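PDB 4FUV: porin protein associated with imipenem resistance from Acinetobacter baumannii, which probably mediates uptake of small substrates such as ornithine and imipenem across the outer membrane as an eight-stranded beta-barrel. Local coordinates for residues 62-67 with 110-115; 68-73 with 106-111. One frame throughout, in Å; residues are numbered along the deposited sequence.

Contact 1. Residues 62-67 with 110-115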
loop_
_atom_site.group_PDB
_atom_site.type_symbol
_atom_site.label_atom_id
_atom_site.label_comp_id
_atom_site.label_asym_id
_atom_site.label_seq_id
_atom_site.Cartn_x
_atom_site.Cartn_y
_atom_site.Cartn_z
ATOM N N ASN A 62 5.107 -5.111 10.649
ATOM C CA ASN A 62 3.983 -5.216 11.556
ATOM C C ASN A 62 4.270 -6.178 12.710
ATOM O O ASN A 62 3.410 -6.960 13.107
ATOM C CB ASN A 62 2.737 -5.657 10.784
ATOM C CG ASN A 62 1.498 -4.926 11.225
ATOM O OD1 ASN A 62 1.546 -3.734 11.527
ATOM N ND2 ASN A 62 0.375 -5.636 11.273
ATOM N N GLY A 63 5.491 -6.125 13.229
ATOM C CA GLY A 63 5.876 -6.957 14.357
ATOM C C GLY A 63 6.310 -8.368 13.986
ATOM O O GLY A 63 6.658 -9.160 14.859
ATOM N N SER A 64 6.280 -8.694 12.697
ATOM C CA SER A 64 6.767 -9.997 12.253
ATOM C C SER A 64 8.050 -9.894 11.440
ATOM O O SER A 64 8.277 -8.925 10.709
ATOM C CB SER A 64 5.720 -10.761 11.440
ATOM O OG SER A 64 4.707 -11.309 12.261
ATOM N N THR A 65 8.868 -10.926 11.569
ATOM C CA THR A 65 10.069 -11.080 10.778
ATOM C C THR A 65 9.939 -12.383 9.996
ATOM O O THR A 65 9.385 -13.366 10.502
ATOM C CB THR A 65 11.302 -11.097 11.702
ATOM O OG1 THR A 65 11.891 -9.793 11.718
ATOM C CG2 THR A 65 12.325 -12.111 11.250
ATOM N N TYR A 66 10.415 -12.385 8.755
ATOM C CA TYR A 66 10.371 -13.584 7.929
ATOM C C TYR A 66 11.777 -14.052 7.561
ATOM O O TYR A 66 12.678 -13.240 7.365
ATOM C CB TYR A 66 9.525 -13.343 6.679
ATOM C CG TYR A 66 8.075 -13.041 6.997
ATOM C CD1 TYR A 66 7.670 -11.756 7.327
ATOM C CD2 TYR A 66 7.113 -14.048 6.981
ATOM C CE1 TYR A 66 6.353 -11.474 7.620
ATOM C CE2 TYR A 66 5.792 -13.776 7.267
ATOM C CZ TYR A 66 5.418 -12.486 7.595
ATOM O OH TYR A 66 4.104 -12.199 7.897
ATOM N N ASP A 67 11.955 -15.369 7.498
ATOM C CA ASP A 67 13.203 -15.975 7.056
ATOM C C ASP A 67 12.865 -17.011 5.991
ATOM O O ASP A 67 12.052 -17.906 6.226
ATOM C CB ASP A 67 13.936 -16.653 8.224
ATOM C CG ASP A 67 14.254 -15.694 9.364
ATOM O OD1 ASP A 67 14.493 -14.496 9.098
ATOM O OD2 ASP A 67 14.267 -16.144 10.536
ATOM N N LEU A 110 9.956 -21.530 5.060
ATOM C CA LEU A 110 9.617 -20.179 5.498
ATOM C C LEU A 110 9.317 -20.124 6.996
ATOM O O LEU A 110 8.528 -20.914 7.506
ATOM C CB LEU A 110 8.401 -19.676 4.733
ATOM C CG LEU A 110 7.865 -18.324 5.190
ATOM C CD1 LEU A 110 8.849 -17.211 4.856
ATOM C CD2 LEU A 110 6.511 -18.058 4.566
ATOM N N THR A 111 9.937 -19.179 7.694
ATOM C CA THR A 111 9.714 -19.012 9.127
ATOM C C THR A 111 9.247 -17.600 9.458
ATOM O O THR A 111 9.911 -16.621 9.117
ATOM C CB THR A 111 10.984 -19.294 9.904
ATOM O OG1 THR A 111 11.316 -20.678 9.772
ATOM C CG2 THR A 111 10.792 -18.960 11.370
ATOM N N ARG A 112 8.093 -17.490 10.103
ATOM C CA ARG A 112 7.612 -16.194 10.562
ATOM C C ARG A 112 7.806 -16.061 12.071
ATOM O O ARG A 112 7.305 -16.874 12.845
ATOM C CB ARG A 112 6.144 -15.991 10.189
ATOM C CG ARG A 112 5.474 -14.805 10.889
ATOM C CD ARG A 112 4.017 -14.688 10.460
ATOM N NE ARG A 112 3.470 -13.355 10.710
ATOM C CZ ARG A 112 2.304 -12.921 10.231
ATOM N NH1 ARG A 112 1.559 -13.714 9.468
ATOM N NH2 ARG A 112 1.885 -11.692 10.508
ATOM N N ASN A 113 8.540 -15.032 12.476
ATOM C CA ASN A 113 8.745 -14.732 13.885
ATOM C C ASN A 113 7.883 -13.549 14.315
ATOM O O ASN A 113 8.070 -12.428 13.849
ATOM C CB ASN A 113 10.224 -14.447 14.164
ATOM C CG ASN A 113 11.140 -15.485 13.540
ATOM O OD1 ASN A 113 11.875 -15.198 12.582
ATOM N ND2 ASN A 113 11.090 -16.706 14.064
ATOM N N VAL A 114 6.934 -13.803 15.203
ATOM C CA VAL A 114 6.012 -12.760 15.634
ATOM C C VAL A 114 6.439 -12.194 16.988
ATOM O O VAL A 114 6.557 -12.941 17.955
ATOM C CB VAL A 114 4.567 -13.309 15.700
ATOM C CG1 VAL A 114 3.577 -12.224 16.119
ATOM C CG2 VAL A 114 4.177 -13.908 14.352
ATOM N N ASP A 115 6.695 -10.886 17.047
ATOM C CA ASP A 115 7.048 -10.232 18.308
ATOM C C ASP A 115 5.954 -10.429 19.339
ATOM O O ASP A 115 4.772 -10.526 19.000
ATOM C CB ASP A 115 7.231 -8.724 18.141
ATOM C CG ASP A 115 8.492 -8.357 17.400
ATOM O OD1 ASP A 115 9.420 -9.191 17.333
ATOM O OD2 ASP A 115 8.547 -7.211 16.900
HETATM O O HOH W 1 2.872 -9.697 12.924
#
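Arg112 and Tyr66, a non-hydrogen-bonded residue pair on antiparallel strands, lie alongside each other and point the same way. The contact is the outer end of the pairing between neighbouring strands 64-81 and 95-114 of the beta-barrel. The Arg112 chain is extended, with CG anti to the backbone N (chi1 167°), and Arg112 CB lies 3.7 Å from Tyr66 CE2. Tyr66 OH then sits over one guanidinium face, 3.0 Å from Arg112 CZ; ring and guanidinium planes are 40° apart, and the hydroxyl's angle to the N-H groups is too poor for bonding. The edge goes to Ser64, whose OG lies in the guanidinium plane and takes a nearly straight bond from Arg112 NE (2.8 Å, 168°). One water joins Ser64 OG to Asn62 O, with a long link to Arg112 NH2. Backbone pairing is close, as in Asn113 N to Thr65 O at 2.7 Å. Looser packing lies at exposed Leu110, whose CD1 is 4.2 Å from Tyr66 CD2. The opposite face is polar: Asp67 turns to Ser56, Thr111 to Asn137. The Arg112 cation therefore has one edge fixed by Ser64 and one face covered by a hydroxyl, with no carboxylate from these two segments balancing it.

Contact 2. Residues 68-73 with 106-111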
loop_
_atom_site.group_PDB
_atom_site.type_symbol
_atom_site.label_atom_id
_atom_site.label_comp_id
_atom_site.label_asym_id
_atom_site.label_seq_id
_atom_site.Cartn_x
_atom_site.Cartn_y
_atom_site.Cartn_z
ATOM N N LEU A 68 13.488 -16.895 4.822
ATOM C CA LEU A 68 13.191 -17.788 3.704
ATOM C C LEU A 68 14.429 -18.566 3.243
ATOM O O LEU A 68 15.455 -17.980 2.887
ATOM C CB LEU A 68 12.629 -16.987 2.533
ATOM C CG LEU A 68 11.710 -17.625 1.479
ATOM C CD1 LEU A 68 11.383 -16.594 0.421
ATOM C CD2 LEU A 68 12.294 -18.862 0.825
ATOM N N ASP A 69 14.317 -19.890 3.246
ATOM C CA ASP A 69 15.303 -20.746 2.604
ATOM C C ASP A 69 14.654 -21.412 1.396
ATOM O O ASP A 69 13.475 -21.782 1.427
ATOM C CB ASP A 69 15.845 -21.797 3.576
ATOM C CG ASP A 69 16.667 -21.185 4.698
ATOM O OD1 ASP A 69 17.337 -20.161 4.452
ATOM O OD2 ASP A 69 16.641 -21.723 5.828
ATOM N N MET A 70 15.418 -21.541 0.320
ATOM C CA MET A 70 14.904 -22.158 -0.890
ATOM C C MET A 70 16.006 -22.948 -1.578
ATOM O O MET A 70 17.110 -22.453 -1.770
ATOM C CB MET A 70 14.322 -21.104 -1.830
ATOM C CG MET A 70 13.829 -21.661 -3.162
ATOM S SD MET A 70 13.084 -20.427 -4.252
ATOM C CE MET A 70 14.533 -19.632 -4.963
ATOM N N ASP A 71 15.696 -24.182 -1.955
ATOM C CA ASP A 71 16.651 -25.031 -2.649
ATOM C C ASP A 71 15.993 -25.544 -3.926
ATOM O O ASP A 71 14.894 -26.090 -3.883
ATOM C CB ASP A 71 17.076 -26.189 -1.740
ATOM C CG ASP A 71 18.171 -27.042 -2.343
ATOM O OD1 ASP A 71 18.838 -26.588 -3.298
ATOM O OD2 ASP A 71 18.370 -28.172 -1.853
ATOM N N ASN A 72 16.660 -25.349 -5.059
ATOM C CA ASN A 72 16.100 -25.723 -6.354
ATOM C C ASN A 72 17.017 -26.673 -7.130
ATOM O O ASN A 72 18.244 -26.631 -6.994
ATOM C CB ASN A 72 15.785 -24.478 -7.200
ATOM C CG ASN A 72 15.150 -23.351 -6.385
ATOM O OD1 ASN A 72 15.849 -22.541 -5.770
ATOM N ND2 ASN A 72 13.824 -23.290 -6.390
ATOM N N ASN A 73 16.408 -27.528 -7.942
ATOM C CA ASN A 73 17.144 -28.495 -8.744
ATOM C C ASN A 73 16.244 -28.942 -9.879
ATOM O O ASN A 73 15.687 -30.037 -9.859
ATOM C CB ASN A 73 17.578 -29.693 -7.891
ATOM C CG ASN A 73 18.597 -30.577 -8.601
ATOM O OD1 ASN A 73 19.487 -30.089 -9.305
ATOM N ND2 ASN A 73 18.464 -31.881 -8.425
ATOM N N ASN A 106 12.022 -28.695 -5.632
ATOM C CA ASN A 106 12.082 -27.385 -4.996
ATOM C C ASN A 106 11.650 -27.458 -3.534
ATOM O O ASN A 106 10.543 -27.894 -3.232
ATOM C CB ASN A 106 11.195 -26.389 -5.754
ATOM C CG ASN A 106 11.609 -26.229 -7.219
ATOM O OD1 ASN A 106 12.471 -25.408 -7.547
ATOM N ND2 ASN A 106 10.989 -27.009 -8.102
ATOM N N ASP A 107 12.528 -27.045 -2.629
ATOM C CA ASP A 107 12.178 -26.987 -1.220
ATOM C C ASP A 107 12.103 -25.548 -0.748
ATOM O O ASP A 107 13.022 -24.759 -0.967
ATOM C CB ASP A 107 13.200 -27.748 -0.379
ATOM C CG ASP A 107 13.335 -29.193 -0.800
ATOM O OD1 ASP A 107 12.330 -29.785 -1.245
ATOM O OD2 ASP A 107 14.450 -29.740 -0.690
ATOM N N TYR A 108 10.993 -25.219 -0.103
ATOM C CA TYR A 108 10.829 -23.936 0.559
ATOM C C TYR A 108 10.740 -24.151 2.079
ATOM O O TYR A 108 10.077 -25.075 2.552
ATOM C CB TYR A 108 9.585 -23.233 0.018
ATOM C CG TYR A 108 9.602 -23.075 -1.489
ATOM C CD1 TYR A 108 9.137 -24.084 -2.331
ATOM C CD2 TYR A 108 10.106 -21.924 -2.076
ATOM C CE1 TYR A 108 9.163 -23.931 -3.730
ATOM C CE2 TYR A 108 10.140 -21.771 -3.452
ATOM C CZ TYR A 108 9.670 -22.775 -4.277
ATOM O OH TYR A 108 9.718 -22.600 -5.653
ATOM N N ASP A 109 11.440 -23.314 2.836
ATOM C CA ASP A 109 11.375 -23.344 4.291
ATOM C C ASP A 109 11.205 -21.916 4.799
ATOM O O ASP A 109 12.182 -21.178 4.931
ATOM C CB ASP A 109 12.639 -23.978 4.877
ATOM C CG ASP A 109 12.625 -24.021 6.401
ATOM O OD1 ASP A 109 13.041 -23.025 7.035
ATOM O OD2 ASP A 109 12.197 -25.048 6.972
ATOM N N LEU A 110 9.956 -21.530 5.060
ATOM C CA LEU A 110 9.617 -20.179 5.498
ATOM C C LEU A 110 9.317 -20.124 6.996
ATOM O O LEU A 110 8.528 -20.914 7.506
ATOM C CB LEU A 110 8.401 -19.676 4.733
ATOM C CG LEU A 110 7.865 -18.324 5.190
ATOM C CD1 LEU A 110 8.849 -17.211 4.856
ATOM C CD2 LEU A 110 6.511 -18.058 4.566
ATOM N N THR A 111 9.937 -19.179 7.694
ATOM C CA THR A 111 9.714 -19.012 9.127
ATOM C C THR A 111 9.247 -17.600 9.458
ATOM O O THR A 111 9.911 -16.621 9.117
ATOM C CB THR A 111 10.984 -19.294 9.904
ATOM O OG1 THR A 111 11.316 -20.678 9.772
ATOM C CG2 THR A 111 10.792 -18.960 11.370
#
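The amides of Asn72 and Asn106 meet edge to edge in a bond, though their planes are 61° apart. Asn72 ND2 donates to Asn106 OD1 (2.8 Å, 168°), reaching a lone pair in the carbonyl plane while staying near the plane of its own amide. The same OD1 also accepts from Asn74 ND2, so two donors grip it in a buried position. Beside them Met70 approaches the Tyr108 ring obliquely: Met70 SD is 4.5 Å from the ring centroid, 61° off the normal, and its nearest ring atom is Tyr108 CE2 at 3.3 Å. With CG anti to the backbone N, the Met70 chain runs alongside Tyr108 before bending at its last torsion, a Met-aromatic contact. A weak bond from Asn72 ND2 to Met70 SD (3.6 Å) joins the sulfur to the amide pair. Tyr108 and Asn106 also touch Leu214 on strand 213-224, which is not a neighbour of strand 95-114, so this face probably looks into the barrel. The other face carries Asp69, Asp71, Asp107 and Asp109 on hydrogen-bonded residue pairs; the carboxylates of Asp69 and Asp109 lie side by side, like charges with OD2 of Asp69 4.0 Å from OD1 of Asp109. Ser54 binds Asp69 OD1. So many carboxylates on one face would suit water better than lipid, and repulsion between Asp69 and Asp109 may favour partial protonation.

Overall arrangement
Contacts 1 and 2 are consecutive lengths of one antiparallel pairing, between strands 64-81 and 95-114, with centres about 16 Å apart. Residues 62-67 lead directly into 68-73, and 106-111 overlaps 110-115, so Leu110 and Thr111 belong to both. The chain turns back after 81, passing through helix 90-94, which places contact 2 nearer that turn and contact 1 at the far ends of the strands. The centre of contact 2 lies about 10 Å from the centre of the chain and that of contact 1 about 21 Å. Strands 42-56 and 134-144 flank the pair. Contact 2 begins at bound detergent, which touches Asn73, and only contact 1 probably projects past it.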